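Local coordinates for protein UDP-N-acetylglucosamine 2-epimerase (Listeria monocytogenes, PDB 3OT5) that probably catalyses the reversible epimerisation at C2 of UDP-N-acetylglucosamine, giving UDP-N-acetylmannosamine, at residues Pro38-Leu46 / Leu119-Ser127; Arg225-Asn236 / Phe298-Asp308. One frame throughout, in Å; residues are numbered along the deposited sequence. Where two conformers were deposited one is given.

Contact 1 of 2, residues Pro38-Leu46 / Leu119-Ser127; sequences PEAIKMAPL and LVHGDTTTS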
# COMPACT_ATOMS: atom_id res chain seq x y z
N PRO A 38 1.54 -4.76 6.51
CA PRO A 38 0.98 -4.06 5.35
C PRO A 38 -0.43 -4.54 5.00
O PRO A 38 -1.28 -3.73 4.63
CB PRO A 38 1.98 -4.38 4.24
CG PRO A 38 3.26 -4.63 4.96
CD PRO A 38 2.86 -5.33 6.21
N GLU A 39 -0.69 -5.85 5.09
CA GLU A 39 -2.03 -6.36 4.81
C GLU A 39 -3.00 -5.80 5.83
O GLU A 39 -4.13 -5.43 5.49
CB GLU A 39 -2.11 -7.89 4.85
CG GLU A 39 -1.58 -8.59 3.63
CD GLU A 39 -1.82 -10.09 3.67
OE1 GLU A 39 -1.79 -10.68 4.76
OE2 GLU A 39 -2.01 -10.70 2.61
N ALA A 40 -2.55 -5.72 7.08
CA ALA A 40 -3.36 -5.21 8.18
C ALA A 40 -3.85 -3.79 7.89
O ALA A 40 -5.00 -3.45 8.09
CB ALA A 40 -2.57 -5.25 9.47
N ILE A 41 -2.93 -2.96 7.40
CA ILE A 41 -3.23 -1.59 7.07
C ILE A 41 -4.18 -1.48 5.89
O ILE A 41 -5.04 -0.59 5.88
CB ILE A 41 -1.91 -0.82 6.78
CG1 ILE A 41 -1.14 -0.65 8.09
CG2 ILE A 41 -2.19 0.55 6.16
CD1 ILE A 41 0.21 0.02 7.93
N LYS A 42 -4.03 -2.36 4.90
CA LYS A 42 -4.89 -2.36 3.72
C LYS A 42 -6.24 -3.06 3.95
O LYS A 42 -7.18 -2.77 3.23
CB LYS A 42 -4.19 -3.03 2.52
CG LYS A 42 -3.01 -2.25 1.95
CD LYS A 42 -2.42 -2.94 0.71
CE LYS A 42 -1.36 -2.06 0.04
NZ LYS A 42 -0.69 -2.72 -1.15
N MET A 43 -6.32 -3.97 4.92
CA MET A 43 -7.58 -4.68 5.21
C MET A 43 -8.38 -4.01 6.32
O MET A 43 -9.61 -4.11 6.32
CB MET A 43 -7.33 -6.16 5.57
CG MET A 43 -6.81 -7.00 4.40
SD MET A 43 -7.99 -7.26 3.07
CE MET A 43 -9.01 -8.56 3.75
N ALA A 44 -7.70 -3.34 7.24
CA ALA A 44 -8.38 -2.64 8.35
C ALA A 44 -9.54 -1.75 7.89
O ALA A 44 -10.64 -1.87 8.43
CB ALA A 44 -7.38 -1.82 9.16
N PRO A 45 -9.32 -0.88 6.88
CA PRO A 45 -10.38 0.00 6.41
C PRO A 45 -11.62 -0.76 5.97
O PRO A 45 -12.75 -0.31 6.18
CB PRO A 45 -9.75 0.71 5.20
CG PRO A 45 -8.34 0.59 5.38
CD PRO A 45 -8.12 -0.73 6.06
N LEU A 46 -11.40 -1.91 5.35
CA LEU A 46 -12.47 -2.76 4.88
C LEU A 46 -13.20 -3.31 6.10
O LEU A 46 -14.44 -3.35 6.14
CB LEU A 46 -11.87 -3.86 4.01
CG LEU A 46 -12.76 -4.72 3.11
CD1 LEU A 46 -13.62 -3.84 2.20
CD2 LEU A 46 -11.87 -5.65 2.28
N LEU A 119 -12.34 -13.02 2.76
CA LEU A 119 -11.60 -12.02 2.00
C LEU A 119 -10.13 -12.17 2.28
O LEU A 119 -9.69 -12.13 3.44
CB LEU A 119 -12.04 -10.60 2.32
CG LEU A 119 -13.52 -10.30 2.10
CD1 LEU A 119 -13.84 -8.88 2.56
CD2 LEU A 119 -13.90 -10.52 0.63
N VAL A 120 -9.37 -12.37 1.21
CA VAL A 120 -7.92 -12.50 1.28
C VAL A 120 -7.39 -11.31 0.50
O VAL A 120 -8.06 -10.76 -0.41
CB VAL A 120 -7.42 -13.84 0.74
CG1 VAL A 120 -8.05 -15.05 1.57
CG2 VAL A 120 -7.74 -13.98 -0.72
N HIS A 121 -6.18 -10.90 0.85
CA HIS A 121 -5.61 -9.75 0.22
C HIS A 121 -4.34 -10.01 -0.56
O HIS A 121 -3.45 -10.77 -0.14
CB HIS A 121 -5.27 -8.71 1.28
CG HIS A 121 -4.68 -7.46 0.72
ND1 HIS A 121 -3.38 -7.38 0.26
CD2 HIS A 121 -5.23 -6.23 0.50
CE1 HIS A 121 -3.16 -6.17 -0.21
NE2 HIS A 121 -4.26 -5.45 -0.07
N GLY A 122 -4.26 -9.34 -1.70
CA GLY A 122 -3.09 -9.35 -2.54
C GLY A 122 -2.41 -10.65 -2.92
O GLY A 122 -3.05 -11.63 -3.32
N ASP A 123 -1.10 -10.67 -2.73
CA ASP A 123 -0.29 -11.77 -3.19
C ASP A 123 0.58 -12.53 -2.19
O ASP A 123 1.51 -13.24 -2.58
CB ASP A 123 0.59 -11.16 -4.26
CG ASP A 123 1.29 -9.91 -3.77
OD1 ASP A 123 1.60 -9.83 -2.56
OD2 ASP A 123 1.54 -9.01 -4.61
N THR A 124 0.28 -12.40 -0.91
CA THR A 124 1.07 -13.13 0.07
C THR A 124 0.72 -14.60 0.04
O THR A 124 -0.33 -15.01 -0.44
CB THR A 124 0.83 -12.61 1.49
OG1 THR A 124 -0.59 -12.61 1.76
CG2 THR A 124 1.39 -11.20 1.62
N THR A 125 1.60 -15.40 0.59
CA THR A 125 1.39 -16.83 0.66
C THR A 125 0.22 -17.16 1.56
O THR A 125 -0.51 -18.11 1.30
CB THR A 125 2.66 -17.50 1.11
OG1 THR A 125 3.60 -17.30 0.07
CG2 THR A 125 2.46 -19.02 1.38
N THR A 126 0.05 -16.37 2.61
CA THR A 126 -1.05 -16.55 3.55
C THR A 126 -2.38 -16.38 2.82
O THR A 126 -3.28 -17.19 3.00
CB THR A 126 -0.93 -15.57 4.72
OG1 THR A 126 -0.74 -14.24 4.22
CG2 THR A 126 0.26 -15.93 5.58
N SER A 127 -2.49 -15.38 1.97
CA SER A 127 -3.72 -15.14 1.22
C SER A 127 -4.07 -16.27 0.27
O SER A 127 -5.24 -16.64 0.13
CB SER A 127 -3.62 -13.85 0.43
OG SER A 127 -3.64 -12.78 1.34
O HOH W 1 -2.86 -12.99 4.14

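Contact 2 of 2, residues Arg225-Asn236 / Phe298-Asp308; sequences RLILMTAHRREN and FLRKSYLVFTD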
# COMPACT_ATOMS: atom_id res chain seq x y z
N ARG A 225 9.58 24.04 3.70
CA ARG A 225 8.98 22.99 2.90
C ARG A 225 9.70 21.67 3.16
O ARG A 225 10.90 21.53 2.92
CB ARG A 225 9.02 23.38 1.43
CG ARG A 225 8.17 24.62 1.19
CD ARG A 225 8.26 25.11 -0.22
NE ARG A 225 9.59 25.60 -0.56
CZ ARG A 225 9.92 25.99 -1.79
NH1 ARG A 225 9.01 25.93 -2.76
NH2 ARG A 225 11.15 26.41 -2.04
N LEU A 226 8.93 20.72 3.66
CA LEU A 226 9.44 19.41 4.01
C LEU A 226 9.61 18.50 2.80
O LEU A 226 8.66 18.27 2.03
CB LEU A 226 8.51 18.77 5.04
CG LEU A 226 8.77 17.32 5.48
CD1 LEU A 226 10.19 17.13 5.99
CD2 LEU A 226 7.76 16.89 6.54
N ILE A 227 10.83 18.01 2.61
CA ILE A 227 11.12 17.06 1.57
C ILE A 227 11.40 15.75 2.28
O ILE A 227 12.22 15.69 3.19
CB ILE A 227 12.34 17.39 0.76
CG1 ILE A 227 12.16 18.72 0.02
CG2 ILE A 227 12.60 16.24 -0.24
CD1 ILE A 227 13.40 19.15 -0.71
N LEU A 228 10.70 14.71 1.88
CA LEU A 228 10.86 13.40 2.49
C LEU A 228 11.49 12.48 1.45
O LEU A 228 11.15 12.55 0.27
CB LEU A 228 9.48 12.89 2.91
CG LEU A 228 9.32 11.57 3.65
CD1 LEU A 228 10.12 11.55 4.94
CD2 LEU A 228 7.83 11.35 3.93
N MET A 229 12.45 11.66 1.88
CA MET A 229 13.11 10.73 0.99
C MET A 229 13.20 9.32 1.57
O MET A 229 13.43 9.15 2.77
CB MET A 229 14.53 11.19 0.68
CG MET A 229 15.27 10.24 -0.23
SD MET A 229 16.94 10.75 -0.53
CE MET A 229 17.53 9.35 -1.49
N THR A 230 12.98 8.32 0.73
CA THR A 230 13.11 6.91 1.12
C THR A 230 13.56 6.14 -0.11
O THR A 230 13.20 6.48 -1.24
CB THR A 230 11.81 6.30 1.65
OG1 THR A 230 10.78 6.35 0.65
CG2 THR A 230 11.33 7.03 2.89
N ALA A 231 14.40 5.14 0.12
CA ALA A 231 14.91 4.31 -0.92
C ALA A 231 15.19 2.95 -0.30
O ALA A 231 16.00 2.84 0.62
CB ALA A 231 16.19 4.90 -1.50
N HIS A 232 14.47 1.93 -0.76
CA HIS A 232 14.67 0.58 -0.23
C HIS A 232 14.95 -0.49 -1.31
O HIS A 232 15.19 -1.64 -0.97
CB HIS A 232 13.46 0.18 0.63
CG HIS A 232 13.32 1.00 1.88
ND1 HIS A 232 13.89 0.64 3.08
CD2 HIS A 232 12.70 2.19 2.10
CE1 HIS A 232 13.61 1.56 3.99
NE2 HIS A 232 12.90 2.51 3.42
N ARG A 233 14.94 -0.10 -2.58
CA ARG A 233 15.17 -1.06 -3.66
C ARG A 233 16.64 -1.42 -3.71
O ARG A 233 17.50 -0.56 -3.60
CB ARG A 233 14.79 -0.46 -5.01
CG ARG A 233 13.36 0.04 -5.12
CD ARG A 233 12.35 -1.00 -5.35
NE ARG A 233 12.60 -1.70 -6.60
CZ ARG A 233 11.72 -2.51 -7.18
NH1 ARG A 233 12.03 -3.13 -8.29
NH2 ARG A 233 10.52 -2.67 -6.64
N ARG A 234 16.91 -2.70 -3.89
CA ARG A 234 18.28 -3.17 -3.94
C ARG A 234 19.12 -2.43 -4.98
O ARG A 234 20.24 -2.07 -4.69
CB ARG A 234 18.30 -4.67 -4.23
CG ARG A 234 19.72 -5.22 -4.35
CD ARG A 234 19.70 -6.70 -4.59
NE ARG A 234 19.02 -7.41 -3.51
CZ ARG A 234 19.58 -7.74 -2.35
NH1 ARG A 234 20.84 -7.41 -2.08
NH2 ARG A 234 18.86 -8.40 -1.44
N GLU A 235 18.55 -2.22 -6.16
CA GLU A 235 19.23 -1.53 -7.27
C GLU A 235 19.72 -0.13 -6.91
O GLU A 235 20.80 0.28 -7.34
CB GLU A 235 18.28 -1.44 -8.47
CG GLU A 235 16.95 -0.72 -8.18
CD GLU A 235 15.99 -0.70 -9.37
OE1 GLU A 235 14.87 -0.17 -9.21
OE2 GLU A 235 16.36 -1.21 -10.45
N ASN A 236 18.92 0.59 -6.12
CA ASN A 236 19.23 1.97 -5.71
C ASN A 236 20.14 2.05 -4.50
O ASN A 236 20.96 2.96 -4.39
CB ASN A 236 17.94 2.73 -5.40
CG ASN A 236 17.02 2.86 -6.59
OD1 ASN A 236 17.44 2.77 -7.73
ND2 ASN A 236 15.75 3.09 -6.32
N PHE A 298 4.09 12.10 8.34
CA PHE A 298 5.14 12.97 7.80
C PHE A 298 4.78 13.33 6.39
O PHE A 298 4.90 14.48 5.96
CB PHE A 298 6.51 12.28 7.81
CG PHE A 298 7.28 12.51 9.06
CD1 PHE A 298 8.33 13.42 9.07
CD2 PHE A 298 6.95 11.85 10.23
CE1 PHE A 298 9.06 13.65 10.21
CE2 PHE A 298 7.67 12.07 11.39
CZ PHE A 298 8.73 12.98 11.38
N LEU A 299 4.31 12.33 5.68
CA LEU A 299 3.91 12.46 4.31
C LEU A 299 2.89 13.59 4.20
O LEU A 299 3.01 14.46 3.34
CB LEU A 299 3.32 11.12 3.84
CG LEU A 299 3.28 10.78 2.37
CD1 LEU A 299 4.71 10.83 1.80
CD2 LEU A 299 2.66 9.42 2.18
N ARG A 300 1.92 13.61 5.11
CA ARG A 300 0.88 14.64 5.07
C ARG A 300 1.40 16.07 5.05
O ARG A 300 0.84 16.93 4.36
CB ARG A 300 -0.12 14.49 6.22
CG ARG A 300 -1.17 15.60 6.23
CD ARG A 300 -2.29 15.35 7.19
NE ARG A 300 -3.26 16.44 7.17
CZ ARG A 300 -4.27 16.54 6.29
NH1 ARG A 300 -5.09 17.58 6.37
NH2 ARG A 300 -4.45 15.62 5.35
N LYS A 301 2.46 16.34 5.82
CA LYS A 301 3.03 17.69 5.89
C LYS A 301 4.16 17.91 4.88
O LYS A 301 4.75 18.99 4.82
CB LYS A 301 3.51 17.98 7.32
CG LYS A 301 4.03 19.40 7.56
CD LYS A 301 3.00 20.47 7.20
CE LYS A 301 3.51 21.89 7.48
NZ LYS A 301 2.53 22.93 7.06
N SER A 302 4.43 16.90 4.06
CA SER A 302 5.50 16.99 3.07
C SER A 302 5.10 17.81 1.84
O SER A 302 3.94 17.84 1.44
CB SER A 302 5.92 15.58 2.64
OG SER A 302 6.35 14.83 3.77
N TYR A 303 6.09 18.49 1.26
CA TYR A 303 5.88 19.30 0.08
C TYR A 303 6.11 18.38 -1.12
O TYR A 303 5.44 18.50 -2.14
CB TYR A 303 6.85 20.48 0.06
CG TYR A 303 6.65 21.47 -1.06
CD1 TYR A 303 5.70 22.49 -0.96
CD2 TYR A 303 7.43 21.42 -2.22
CE1 TYR A 303 5.52 23.42 -1.99
CE2 TYR A 303 7.26 22.35 -3.25
CZ TYR A 303 6.30 23.34 -3.13
OH TYR A 303 6.13 24.26 -4.15
N LEU A 304 7.06 17.47 -0.99
CA LEU A 304 7.33 16.53 -2.07
C LEU A 304 8.07 15.35 -1.46
O LEU A 304 8.65 15.44 -0.38
CB LEU A 304 8.12 17.18 -3.22
CG LEU A 304 9.63 17.36 -3.08
CD1 LEU A 304 10.29 16.02 -3.32
CD2 LEU A 304 10.20 18.36 -4.08
N VAL A 305 8.02 14.23 -2.16
CA VAL A 305 8.67 13.03 -1.66
C VAL A 305 9.41 12.33 -2.78
O VAL A 305 8.92 12.26 -3.90
CB VAL A 305 7.64 12.06 -1.03
CG1 VAL A 305 6.50 11.78 -1.97
CG2 VAL A 305 8.30 10.72 -0.59
N PHE A 306 10.61 11.86 -2.46
CA PHE A 306 11.44 11.09 -3.37
C PHE A 306 11.34 9.68 -2.85
O PHE A 306 11.63 9.47 -1.69
CB PHE A 306 12.92 11.44 -3.29
CG PHE A 306 13.29 12.76 -3.90
CD1 PHE A 306 13.49 12.87 -5.27
CD2 PHE A 306 13.56 13.87 -3.09
CE1 PHE A 306 13.89 14.09 -5.83
CE2 PHE A 306 13.96 15.07 -3.64
CZ PHE A 306 14.12 15.19 -5.02
N THR A 307 11.01 8.72 -3.70
CA THR A 307 10.91 7.36 -3.23
C THR A 307 11.02 6.37 -4.35
O THR A 307 10.91 6.72 -5.53
CB THR A 307 9.52 7.12 -2.56
OG1 THR A 307 9.52 5.89 -1.82
CG2 THR A 307 8.42 7.09 -3.60
N ASP A 308 11.32 5.14 -3.98
CA ASP A 308 11.32 4.05 -4.92
C ASP A 308 10.30 3.02 -4.39
O ASP A 308 10.25 1.88 -4.85
CB ASP A 308 12.71 3.45 -5.09
CG ASP A 308 13.25 2.82 -3.83
OD1 ASP A 308 12.51 2.75 -2.82
OD2 ASP A 308 14.41 2.37 -3.85
O HOH W 2 6.11 21.01 3.63

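Contact 1 of 2, residues Pro38-Leu46 / Leu119-Ser127
Glu39, in the first turn of helix 37-51, reaches to the turn after strand 117-121 and to the start of helix 125-136. Its CG lies anti to the carbonyl carbon (chi1 -78°), and the chain runs on extended until the carboxylate meets Thr124. Thr124 OG1 donates to Glu39 OE2 at 2.5 Å, from 44° above the carboxylate plane. Thr124 is also the N-cap of helix 125-136, where its OG1 takes a weak, 3.4 Å bond from Ser127 N. Glu39 OE1 accepts from water 1 at 2.6 Å and from Gly35 N. The same water donates to Ser127 OG and bonds to Thr126 OG1, linking the carboxylate to the first turn of helix 125-136. Ser127 OG in turn donates to His121 O at 2.5 Å, which ties that helix turn to the end of the strand.

The side chains of Lys42 and His121 cross at about a right angle. Lys42 CD comes to 3.2 Å from His121 NE2, while Lys42 NZ goes on to a salt bridge with Glu145. Met43 bends at chi2 and chi3, and this brings its sulfur to the ring edge: SD is 4.8 Å from the centroid of the His121 ring, a Met-aromatic contact. Its CE continues to Leu119, 3.9 Å from CB. Leu46 closes the row, with CD2 3.8 Å from Leu119 CD1.

The helix segment thus runs roughly antiparallel to strand residues 119-121, at 141°, with polar groups near the strand's C-terminal end and apolar ones further back. Helix 37-51 follows strand 28-34 and packs on the neighbouring parallel strand 117-121, as in a Rossmann-like alpha/beta domain.

Contact 2 of 2, residues Arg225-Asn236 / Phe298-Asp308
Strands 225-229 and 302-307 pair in parallel at the middle of the six-stranded sheet of the second Rossmann-like domain. The axes of segments 225-229 and 304-307 come within 4.7 Å, at 15°. Backbone hydrogen bonds run from Tyr303 N to Leu226 O, Leu228 N to Leu304 O, Phe306 N to Leu228 O and Thr230 N to Phe306 O.

Ile227, Met229, Leu304 and Phe306 share one face of the sheet. Ile227 CG2 meets the edge of the Phe306 ring, 3.8 Å from CD2. On the other face, Leu228 CD2 packs at 3.8 Å against CD1 of Leu299, on the helix leading into strand 302-307.

Arg225 and Tyr303 lie side by side at the start of the pair. Arg225 CD sits over one ring face, 3.7 Å from the centroid of Tyr303, a CH-pi contact. The guanidinium follows in a cation-pi contact, its plane turned 63° from the ring. Its NH2 bridges to Asp257 and its NH1 bonds to Leu359 O; Tyr303 OH bonds to Leu358 O.

At the far end Thr307 OG1 donates to Thr230 OG1 at 2.8 Å. Asp308 then receives the chain after strand 225-229: His232 N donates nearly straight (169°) to the syn lone pair of Asp308 OD1, at 3.0 Å.

Both contacts are largely buried, but each belongs to a different parallel sheet. Contact 1 joins a helix to a strand end of the seven-stranded sheet. Contact 2 joins two neighbouring strands of the six-stranded one. Their centres are about 24 Å apart and their nearest atoms about 11 Å, so they do not touch. Contact 1 depends on side chains and a water, with a carboxylate meeting a hydroxyl. Contact 2 depends mainly on backbone bonds, with apolar side chains on both faces. Each has a carboxylate near the C-terminal end of a strand, held in part by backbone N-H groups. Together they sample the two-domain, Rossmann-like architecture expected of this epimerase family.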